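Local coordinates for Atg1 tMIT (Kluyveromyces marxianus, PDB 4P1N), which contributes tandem MIT domains to a serine/threonine protein kinase that is essential in autophagy and required for the formation of autophagosomes, at residues L231-V236 with N244-D249; S105-L110 with P180-E185; F22-F27 with Y109-T114. All blocks are in the same frame, centred on the assembly; numbering follows the deposited sequence.

Contact 1: residues L231-V236 with N244-D249; sequences LSSNEV and NITSLD
The backbones of 231-236 and 244-249 meet with their end-to-end directions 119° apart, and they come closest where the CA of Ser233 lies 4.1 Å from the CA of Thr246. At this crossing Asn234 N donates a nearly straight hydrogen bond to Ile245 O (3.0 Å, 164°). Short side chains suit so close an approach. The hydroxyl of Ser233 is held beside its own backbone N, anti to the carbonyl carbon (chi1 -78°), which brings OG to 3.4 Å from Thr246 OG1 in a weak hydrogen bond that either hydroxyl could donate. A neighbouring acceptor, Asn244 O, lies 3.2 Å from the same Ser233 OG. Thr246 also offers a methyl group, CG2, which rests 3.9 Å from Ser232 O, while the hydroxyl of Ser232 turns back to bond the carbonyl of Asp228. Both segments belong to the second MIT domain and lie in the connection between helix 209-227 and helix 250-273. Two asparagines lie at the bend. Asn234 makes an Asx turn: its OD1 takes the N-H of Val236 in the plane of the side-chain carbonyl (2.9 Å), which fixes the rotation of the amide and accompanies the corner at Glu235 and Val236. Asn244 leans over that corner with CB 3.3 Å from Asn234 O and ND2 3.6 Å from Glu235 O. At the far end Asp249 is the N-cap of helix 250-273, its OD1 accepting from the backbone N of Asp252. The chain of another protein comes up to this loop, where a basic side chain donates to Thr246 O and apolar side chains pack on Val236, Ser247 and Leu248.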
loop_
_atom_site.group_PDB
_atom_site.type_symbol
_atom_site.label_atom_id
_atom_site.label_comp_id
_atom_site.label_asym_id
_atom_site.label_seq_id
_atom_site.Cartn_x
_atom_site.Cartn_y
_atom_site.Cartn_z
ATOM N N LEU B 231 -6.624 -2.336 -19.141
ATOM C CA LEU B 231 -5.353 -2.866 -18.594
ATOM C C LEU B 231 -4.554 -3.755 -19.554
ATOM O O LEU B 231 -3.363 -3.968 -19.340
ATOM C CB LEU B 231 -5.625 -3.712 -17.363
ATOM C CG LEU B 231 -6.419 -3.095 -16.226
ATOM C CD1 LEU B 231 -6.458 -4.094 -15.063
ATOM C CD2 LEU B 231 -5.798 -1.778 -15.799
ATOM N N SER B 232 -5.223 -4.290 -20.574
ATOM C CA SER B 232 -4.648 -5.258 -21.485
ATOM C C SER B 232 -3.874 -4.610 -22.616
ATOM O O SER B 232 -3.220 -5.301 -23.368
ATOM C CB SER B 232 -5.747 -6.109 -22.132
ATOM O OG SER B 232 -6.650 -5.275 -22.819
ATOM N N SER B 233 -3.946 -3.301 -22.735
ATOM C CA SER B 233 -3.111 -2.578 -23.693
ATOM C C SER B 233 -1.630 -2.621 -23.342
ATOM O O SER B 233 -1.279 -2.548 -22.179
ATOM C CB SER B 233 -3.573 -1.132 -23.786
ATOM O OG SER B 233 -4.740 -1.119 -24.604
ATOM N N ASN B 234 -0.776 -2.695 -24.367
ATOM C CA ASN B 234 0.641 -2.936 -24.175
ATOM C C ASN B 234 1.389 -1.617 -24.123
ATOM O O ASN B 234 1.350 -0.824 -25.075
ATOM C CB ASN B 234 1.185 -3.830 -25.277
ATOM C CG ASN B 234 2.616 -4.279 -25.013
ATOM O OD1 ASN B 234 3.481 -3.462 -24.708
ATOM N ND2 ASN B 234 2.873 -5.585 -25.140
ATOM N N GLU B 235 2.124 -1.415 -23.028
ATOM C CA GLU B 235 2.676 -0.129 -22.785
ATOM C C GLU B 235 3.919 0.223 -23.622
ATOM O O GLU B 235 4.369 1.335 -23.565
ATOM C CB GLU B 235 2.888 0.233 -21.286
ATOM C CG GLU B 235 2.689 -0.606 -20.042
ATOM C CD GLU B 235 1.724 -1.762 -20.012
ATOM O OE1 GLU B 235 0.609 -1.635 -19.410
ATOM O OE2 GLU B 235 2.158 -2.849 -20.468
ATOM N N VAL B 236 4.466 -0.705 -24.401
ATOM C CA VAL B 236 5.566 -0.347 -25.290
ATOM C C VAL B 236 5.057 -0.127 -26.706
ATOM O O VAL B 236 5.820 0.252 -27.547
ATOM C CB VAL B 236 6.723 -1.372 -25.264
ATOM C CG1 VAL B 236 7.347 -1.429 -23.864
ATOM C CG2 VAL B 236 6.266 -2.756 -25.689
ATOM N N ASN B 244 -1.962 3.255 -25.966
ATOM C CA ASN B 244 -1.348 1.948 -26.043
ATOM C C ASN B 244 -2.295 1.003 -26.712
ATOM O O ASN B 244 -3.504 1.110 -26.558
ATOM C CB ASN B 244 -0.950 1.489 -24.635
ATOM C CG ASN B 244 0.076 2.447 -24.017
ATOM O OD1 ASN B 244 -0.173 3.061 -23.006
ATOM N ND2 ASN B 244 1.193 2.619 -24.675
ATOM N N ILE B 245 -1.724 0.077 -27.458
ATOM C CA ILE B 245 -2.463 -0.759 -28.338
ATOM C C ILE B 245 -2.425 -2.192 -27.773
ATOM O O ILE B 245 -1.384 -2.645 -27.261
ATOM C CB ILE B 245 -1.830 -0.697 -29.741
ATOM C CG1 ILE B 245 -1.974 0.718 -30.343
ATOM C CG2 ILE B 245 -2.437 -1.744 -30.672
ATOM C CD1 ILE B 245 -3.348 1.356 -30.221
ATOM N N THR B 246 -3.556 -2.891 -27.868
ATOM C CA THR B 246 -3.591 -4.283 -27.446
ATOM C C THR B 246 -2.903 -5.102 -28.513
ATOM O O THR B 246 -3.073 -4.873 -29.702
ATOM C CB THR B 246 -5.010 -4.807 -27.216
ATOM O OG1 THR B 246 -5.647 -3.969 -26.247
ATOM C CG2 THR B 246 -4.972 -6.238 -26.681
ATOM N N SER B 247 -2.090 -6.026 -28.055
ATOM C CA SER B 247 -1.205 -6.813 -28.889
ATOM C C SER B 247 -1.756 -8.225 -29.079
ATOM O O SER B 247 -1.266 -8.990 -29.905
ATOM C CB SER B 247 0.154 -6.890 -28.183
ATOM O OG SER B 247 1.057 -7.647 -28.966
ATOM N N LEU B 248 -2.734 -8.578 -28.253
ATOM C CA LEU B 248 -3.389 -9.857 -28.318
ATOM C C LEU B 248 -4.339 -9.827 -29.504
ATOM O O LEU B 248 -4.944 -8.784 -29.772
ATOM C CB LEU B 248 -4.211 -10.099 -27.052
ATOM C CG LEU B 248 -3.485 -10.223 -25.701
ATOM C CD1 LEU B 248 -4.459 -10.008 -24.558
ATOM C CD2 LEU B 248 -2.832 -11.577 -25.556
ATOM N N ASP B 249 -4.473 -10.957 -30.191
ATOM C CA ASP B 249 -5.568 -11.138 -31.149
ATOM C C ASP B 249 -6.779 -11.800 -30.487
ATOM O O ASP B 249 -6.730 -12.189 -29.320
ATOM C CB ASP B 249 -5.104 -11.880 -32.411
ATOM C CG ASP B 249 -4.994 -13.399 -32.234
ATOM O OD1 ASP B 249 -5.800 -14.022 -31.506
ATOM O OD2 ASP B 249 -4.108 -13.991 -32.891
#

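Contact 2: residues S105-L110 with P180-E185; sequences SLLLYL and PTIFVE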
loop_
_atom_site.group_PDB
_atom_site.type_symbol
_atom_site.label_atom_id
_atom_site.label_comp_id
_atom_site.label_asym_id
_atom_site.label_seq_id
_atom_site.Cartn_x
_atom_site.Cartn_y
_atom_site.Cartn_z
ATOM N N SER B 105 11.608 -7.966 -16.315
ATOM C CA SER B 105 11.316 -7.197 -15.120
ATOM C C SER B 105 10.751 -5.811 -15.482
ATOM O O SER B 105 9.727 -5.391 -14.954
ATOM C CB SER B 105 12.549 -7.105 -14.213
ATOM O OG SER B 105 12.159 -6.742 -12.878
ATOM N N LEU B 106 11.368 -5.129 -16.424
ATOM C CA LEU B 106 10.912 -3.822 -16.832
ATOM C C LEU B 106 9.487 -3.851 -17.296
ATOM O O LEU B 106 8.700 -3.018 -16.885
ATOM C CB LEU B 106 11.735 -3.296 -18.011
ATOM C CG LEU B 106 12.006 -1.805 -18.137
ATOM C CD1 LEU B 106 12.455 -1.519 -19.574
ATOM C CD2 LEU B 106 10.901 -0.852 -17.704
ATOM N N LEU B 107 9.192 -4.751 -18.229
ATOM C CA LEU B 107 7.855 -4.885 -18.771
ATOM C C LEU B 107 6.795 -5.135 -17.691
ATOM O O LEU B 107 5.687 -4.577 -17.751
ATOM C CB LEU B 107 7.818 -6.023 -19.830
ATOM C CG LEU B 107 8.661 -5.785 -21.095
ATOM C CD1 LEU B 107 8.455 -6.935 -22.069
ATOM C CD2 LEU B 107 8.324 -4.458 -21.740
ATOM N N LEU B 108 7.137 -5.963 -16.708
ATOM C CA LEU B 108 6.250 -6.232 -15.562
ATOM C C LEU B 108 6.096 -5.030 -14.670
ATOM O O LEU B 108 5.007 -4.792 -14.145
ATOM C CB LEU B 108 6.774 -7.437 -14.756
ATOM C CG LEU B 108 6.735 -8.734 -15.571
ATOM C CD1 LEU B 108 7.453 -9.848 -14.847
ATOM C CD2 LEU B 108 5.297 -9.134 -15.933
ATOM N N TYR B 109 7.148 -4.233 -14.488
ATOM C CA TYR B 109 6.974 -2.999 -13.757
ATOM C C TYR B 109 6.084 -2.045 -14.561
ATOM O O TYR B 109 5.311 -1.303 -13.969
ATOM C CB TYR B 109 8.308 -2.308 -13.390
ATOM C CG TYR B 109 8.992 -2.913 -12.234
ATOM C CD1 TYR B 109 8.361 -3.002 -10.981
ATOM C CD2 TYR B 109 10.226 -3.516 -12.384
ATOM C CE1 TYR B 109 8.973 -3.620 -9.902
ATOM C CE2 TYR B 109 10.839 -4.158 -11.304
ATOM C CZ TYR B 109 10.201 -4.222 -10.079
ATOM O OH TYR B 109 10.846 -4.822 -9.037
ATOM N N LEU B 110 6.207 -2.013 -15.883
ATOM C CA LEU B 110 5.382 -1.081 -16.662
ATOM C C LEU B 110 3.914 -1.496 -16.626
ATOM O O LEU B 110 3.053 -0.664 -16.596
ATOM C CB LEU B 110 5.828 -0.944 -18.116
ATOM C CG LEU B 110 7.221 -0.366 -18.377
ATOM C CD1 LEU B 110 7.495 -0.412 -19.877
ATOM C CD2 LEU B 110 7.363 1.087 -17.955
ATOM N N PRO B 180 14.467 -12.961 -29.938
ATOM C CA PRO B 180 13.013 -13.154 -29.945
ATOM C C PRO B 180 12.346 -12.021 -29.170
ATOM O O PRO B 180 12.889 -11.618 -28.149
ATOM C CB PRO B 180 12.839 -14.482 -29.210
ATOM C CG PRO B 180 14.019 -14.560 -28.295
ATOM C CD PRO B 180 15.148 -13.916 -29.043
ATOM N N THR B 181 11.225 -11.490 -29.666
ATOM C CA THR B 181 10.589 -10.338 -29.030
ATOM C C THR B 181 9.880 -10.799 -27.761
ATOM O O THR B 181 9.149 -11.784 -27.769
ATOM C CB THR B 181 9.587 -9.595 -29.946
ATOM O OG1 THR B 181 10.289 -8.964 -31.019
ATOM C CG2 THR B 181 8.842 -8.502 -29.161
ATOM N N ILE B 182 10.131 -10.091 -26.672
ATOM C CA ILE B 182 9.537 -10.418 -25.406
ATOM C C ILE B 182 8.277 -9.610 -25.288
ATOM O O ILE B 182 8.313 -8.387 -25.431
ATOM C CB ILE B 182 10.470 -10.134 -24.238
ATOM C CG1 ILE B 182 11.736 -10.976 -24.393
ATOM C CG2 ILE B 182 9.757 -10.470 -22.922
ATOM C CD1 ILE B 182 12.858 -10.634 -23.440
ATOM N N PHE B 183 7.168 -10.319 -25.094
ATOM C CA PHE B 183 5.854 -9.744 -24.918
ATOM C C PHE B 183 5.453 -9.930 -23.454
ATOM O O PHE B 183 5.495 -11.048 -22.911
ATOM C CB PHE B 183 4.817 -10.478 -25.759
ATOM C CG PHE B 183 4.880 -10.175 -27.231
ATOM C CD1 PHE B 183 5.567 -11.014 -28.095
ATOM C CD2 PHE B 183 4.220 -9.068 -27.766
ATOM C CE1 PHE B 183 5.608 -10.760 -29.460
ATOM C CE2 PHE B 183 4.256 -8.819 -29.145
ATOM C CZ PHE B 183 4.953 -9.665 -29.981
ATOM N N VAL B 184 5.005 -8.850 -22.831
ATOM C CA VAL B 184 4.539 -8.933 -21.465
ATOM C C VAL B 184 3.315 -9.877 -21.370
ATOM O O VAL B 184 3.081 -10.537 -20.350
ATOM C CB VAL B 184 4.191 -7.537 -20.916
ATOM C CG1 VAL B 184 2.883 -7.042 -21.553
ATOM C CG2 VAL B 184 4.061 -7.624 -19.394
ATOM N N GLU B 185 2.523 -9.984 -22.426
ATOM C CA GLU B 185 1.318 -10.773 -22.229
ATOM C C GLU B 185 1.618 -12.271 -22.198
ATOM O O GLU B 185 0.975 -13.009 -21.467
ATOM C CB GLU B 185 0.110 -10.348 -23.081
ATOM C CG GLU B 185 0.307 -9.712 -24.397
ATOM C CD GLU B 185 1.040 -8.414 -24.452
ATOM O OE1 GLU B 185 0.411 -7.342 -24.447
ATOM O OE2 GLU B 185 2.259 -8.468 -24.666
#
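Leu107 projects from helix 95-129 into the bend formed by Ile182 and Val184, and its two ends do different work. Its CD1 methyl is the outer bump, lying 3.9 Å from Ile182 CG2 and 3.7 Å from the carbonyl oxygen Ile182 O. Nearer the backbone, Leu107 CB lies 4.1 Å from Val184 CB. Leucine fits because it has a slim stem for the valine and a branched end for the isoleucine. The return fit is made by Val184: CG1 sits between the backbone N and the carbonyl carbon (chi1 73°), which leaves CG2 anti to the backbone N and pointing into the shallow hollow between successive leucines of the opposing helix. There Val184 CG2 sits 3.8 Å from Leu107 O and 4.0 Å from Leu108 CD2. A compact, beta-branched residue lets the chains draw close, with the CA atoms of Leu107 and Val184 only 5.9 Å apart. Phe183, at the N-cap position just before helix 184-204, turns its side chain away; Thr181 CG2 lies 4.0 Å above one face of the ring, near its rim. The contact joins a helix of the first MIT domain to the chain entering the first helix of the second. Further round helix 95-129, Leu108 also touches Phe27 and Ala28 of helix 10-33, and Leu106 packs on an apolar side chain of another protein. The side chains that meet across the two segments are all aliphatic, so the join has no directional bond to set its geometry and depends on close fit and on the burial of apolar surface.

Contact 3: residues F22-F27 with Y109-T114; sequences FVMYSF and YLKSLT
Met24 lies against Ser112 and Lys111 where helix 10-33 packs on helix 95-129. Its CB stands 3.7 Å from Ser112 OG. The next carbon, CG, is anti to the backbone N (chi1 -159°) and touches both partners: Ser112 OG at 3.6 Å and Lys111 CG at 3.8 Å. The chain then bends twice, leaving SD 4.0 Å from Lys111 CG; the terminal methyl, Met24 CE, is 4.5 Å from Lys111 CG, beyond the close contacts made by CG and SD. Flexible and unbranched, the methionine can follow the lysine's aliphatic stem, and elsewhere along its length it touches Ile188 and Ile225 of the second MIT domain. Such pairing of antiparallel helices is the basis of the MIT helical bundle; the two segments here have axes 8.5 Å apart at closest and run at 162° to each other. A small residue such as Ser112 allows this spacing. Its OG comes within 3.3 Å of Tyr25 N, but the angle is poor, and the hydroxyl is instead bonded to Leu108 O within its own helix. Lys111 begins toward the neighbouring helix, yet its tip leads away to Leu231 O and a salt bridge with Glu235. To one side two tyrosines meet, Tyr25 CD1 lying near the ring plane of Tyr109 at its edge, 4.4 Å from CE1. Their hydroxyls bond acids instead of each other, Tyr25 to Glu152 and Tyr109 to Glu29.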
loop_
_atom_site.group_PDB
_atom_site.type_symbol
_atom_site.label_atom_id
_atom_site.label_comp_id
_atom_site.label_asym_id
_atom_site.label_seq_id
_atom_site.Cartn_x
_atom_site.Cartn_y
_atom_site.Cartn_z
ATOM N N PHE B 22 -0.806 -5.672 -7.042
ATOM C CA PHE B 22 0.052 -6.435 -6.140
ATOM C C PHE B 22 0.634 -7.670 -6.806
ATOM O O PHE B 22 1.807 -7.978 -6.679
ATOM C CB PHE B 22 -0.738 -6.855 -4.874
ATOM C CG PHE B 22 0.082 -7.682 -3.937
ATOM C CD1 PHE B 22 0.943 -7.070 -3.034
ATOM C CD2 PHE B 22 0.082 -9.082 -4.018
ATOM C CE1 PHE B 22 1.721 -7.828 -2.171
ATOM C CE2 PHE B 22 0.840 -9.853 -3.142
ATOM C CZ PHE B 22 1.698 -9.238 -2.243
ATOM N N VAL B 23 -0.221 -8.421 -7.488
ATOM C CA VAL B 23 0.201 -9.655 -8.126
ATOM C C VAL B 23 1.227 -9.389 -9.244
ATOM O O VAL B 23 2.194 -10.103 -9.426
ATOM C CB VAL B 23 -1.066 -10.406 -8.624
ATOM C CG1 VAL B 23 -0.726 -11.441 -9.623
ATOM C CG2 VAL B 23 -1.768 -11.067 -7.438
ATOM N N MET B 24 1.042 -8.308 -9.964
ATOM C CA MET B 24 1.952 -7.940 -11.019
ATOM C C MET B 24 3.284 -7.413 -10.422
ATOM O O MET B 24 4.390 -7.748 -10.870
ATOM C CB MET B 24 1.244 -6.917 -11.928
ATOM C CG MET B 24 1.836 -6.802 -13.317
ATOM S SD MET B 24 1.806 -8.359 -14.231
ATOM C CE MET B 24 0.188 -8.845 -13.961
ATOM N N TYR B 25 3.176 -6.587 -9.398
ATOM C CA TYR B 25 4.340 -6.080 -8.734
ATOM C C TYR B 25 5.178 -7.221 -8.178
ATOM O O TYR B 25 6.424 -7.196 -8.312
ATOM C CB TYR B 25 3.931 -5.082 -7.656
ATOM C CG TYR B 25 4.978 -4.763 -6.615
ATOM C CD1 TYR B 25 5.881 -3.777 -6.819
ATOM C CD2 TYR B 25 5.033 -5.466 -5.374
ATOM C CE1 TYR B 25 6.850 -3.493 -5.902
ATOM C CE2 TYR B 25 6.000 -5.164 -4.420
ATOM C CZ TYR B 25 6.885 -4.161 -4.671
ATOM O OH TYR B 25 7.865 -3.818 -3.756
ATOM N N SER B 26 4.529 -8.193 -7.532
ATOM C CA SER B 26 5.283 -9.317 -6.928
ATOM C C SER B 26 5.971 -10.158 -8.033
ATOM O O SER B 26 7.039 -10.689 -7.828
ATOM C CB SER B 26 4.394 -10.234 -6.090
ATOM O OG SER B 26 3.523 -9.499 -5.241
ATOM N N PHE B 27 5.359 -10.256 -9.205
ATOM C CA PHE B 27 5.974 -10.956 -10.348
ATOM C C PHE B 27 7.165 -10.151 -10.805
ATOM O O PHE B 27 8.252 -10.690 -10.904
ATOM C CB PHE B 27 4.910 -11.198 -11.444
ATOM C CG PHE B 27 5.345 -12.053 -12.618
ATOM C CD1 PHE B 27 6.411 -12.951 -12.549
ATOM C CD2 PHE B 27 4.608 -11.997 -13.802
ATOM C CE1 PHE B 27 6.750 -13.759 -13.650
ATOM C CE2 PHE B 27 4.923 -12.797 -14.891
ATOM C CZ PHE B 27 5.996 -13.697 -14.812
ATOM N N TYR B 109 7.148 -4.233 -14.488
ATOM C CA TYR B 109 6.974 -2.999 -13.757
ATOM C C TYR B 109 6.084 -2.045 -14.561
ATOM O O TYR B 109 5.311 -1.303 -13.969
ATOM C CB TYR B 109 8.308 -2.308 -13.390
ATOM C CG TYR B 109 8.992 -2.913 -12.234
ATOM C CD1 TYR B 109 8.361 -3.002 -10.981
ATOM C CD2 TYR B 109 10.226 -3.516 -12.384
ATOM C CE1 TYR B 109 8.973 -3.620 -9.902
ATOM C CE2 TYR B 109 10.839 -4.158 -11.304
ATOM C CZ TYR B 109 10.201 -4.222 -10.079
ATOM O OH TYR B 109 10.846 -4.822 -9.037
ATOM N N LEU B 110 6.207 -2.013 -15.883
ATOM C CA LEU B 110 5.382 -1.081 -16.662
ATOM C C LEU B 110 3.914 -1.496 -16.626
ATOM O O LEU B 110 3.053 -0.664 -16.596
ATOM C CB LEU B 110 5.828 -0.944 -18.116
ATOM C CG LEU B 110 7.221 -0.366 -18.377
ATOM C CD1 LEU B 110 7.495 -0.412 -19.877
ATOM C CD2 LEU B 110 7.363 1.087 -17.955
ATOM N N LYS B 111 3.632 -2.789 -16.604
ATOM C CA LYS B 111 2.287 -3.215 -16.443
ATOM C C LYS B 111 1.758 -2.884 -15.052
ATOM O O LYS B 111 0.598 -2.425 -14.911
ATOM C CB LYS B 111 2.155 -4.703 -16.758
ATOM C CG LYS B 111 0.757 -5.261 -16.614
ATOM C CD LYS B 111 -0.244 -4.667 -17.592
ATOM C CE LYS B 111 -0.002 -5.126 -19.036
ATOM N NZ LYS B 111 -0.667 -4.145 -19.918
ATOM N N SER B 112 2.578 -3.081 -14.028
ATOM C CA SER B 112 2.215 -2.612 -12.676
ATOM C C SER B 112 1.823 -1.156 -12.641
ATOM O O SER B 112 0.786 -0.763 -12.085
ATOM C CB SER B 112 3.328 -2.868 -11.639
ATOM O OG SER B 112 3.725 -4.228 -11.640
ATOM N N LEU B 113 2.640 -0.340 -13.257
ATOM C CA LEU B 113 2.339 1.077 -13.346
ATOM C C LEU B 113 1.016 1.405 -14.052
ATOM O O LEU B 113 0.317 2.339 -13.653
ATOM C CB LEU B 113 3.463 1.785 -14.038
ATOM C CG LEU B 113 4.710 1.907 -13.233
ATOM C CD1 LEU B 113 5.857 2.271 -14.166
ATOM C CD2 LEU B 113 4.512 2.998 -12.165
ATOM N N THR B 114 0.622 0.600 -15.028
ATOM C CA THR B 114 -0.631 0.835 -15.757
ATOM C C THR B 114 -1.794 0.569 -14.788
ATOM O O THR B 114 -2.763 1.319 -14.718
ATOM C CB THR B 114 -0.774 -0.081 -17.026
ATOM O OG1 THR B 114 0.123 0.354 -18.033
ATOM C CG2 THR B 114 -2.160 -0.031 -17.611
#

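How the contacts relate
Helix 95-129 is the common element: contacts 2 and 3 share Tyr109 and Leu110, with centres about 11 Å apart, and Leu108 CD2 touches Phe27 CD2 at 3.6 Å between them. Contact 1 has its centre about 11 Å from that of contact 2 and about 15 Å from that of contact 3. Its loop is fastened to the helix by polar groups: Lys111 NZ to Leu231 O (2.8 Å), and Glu235, whose OE1 forms a salt bridge with Lys111 NZ and accepts a probable, rather short hydrogen bond from Thr114 OG1 (2.5 Å). A weaker bond joins Asn234 ND2 to Glu185 OE1 (3.1 Å). Together they join parts of the two MIT domains beside a surface met by another protein's chain.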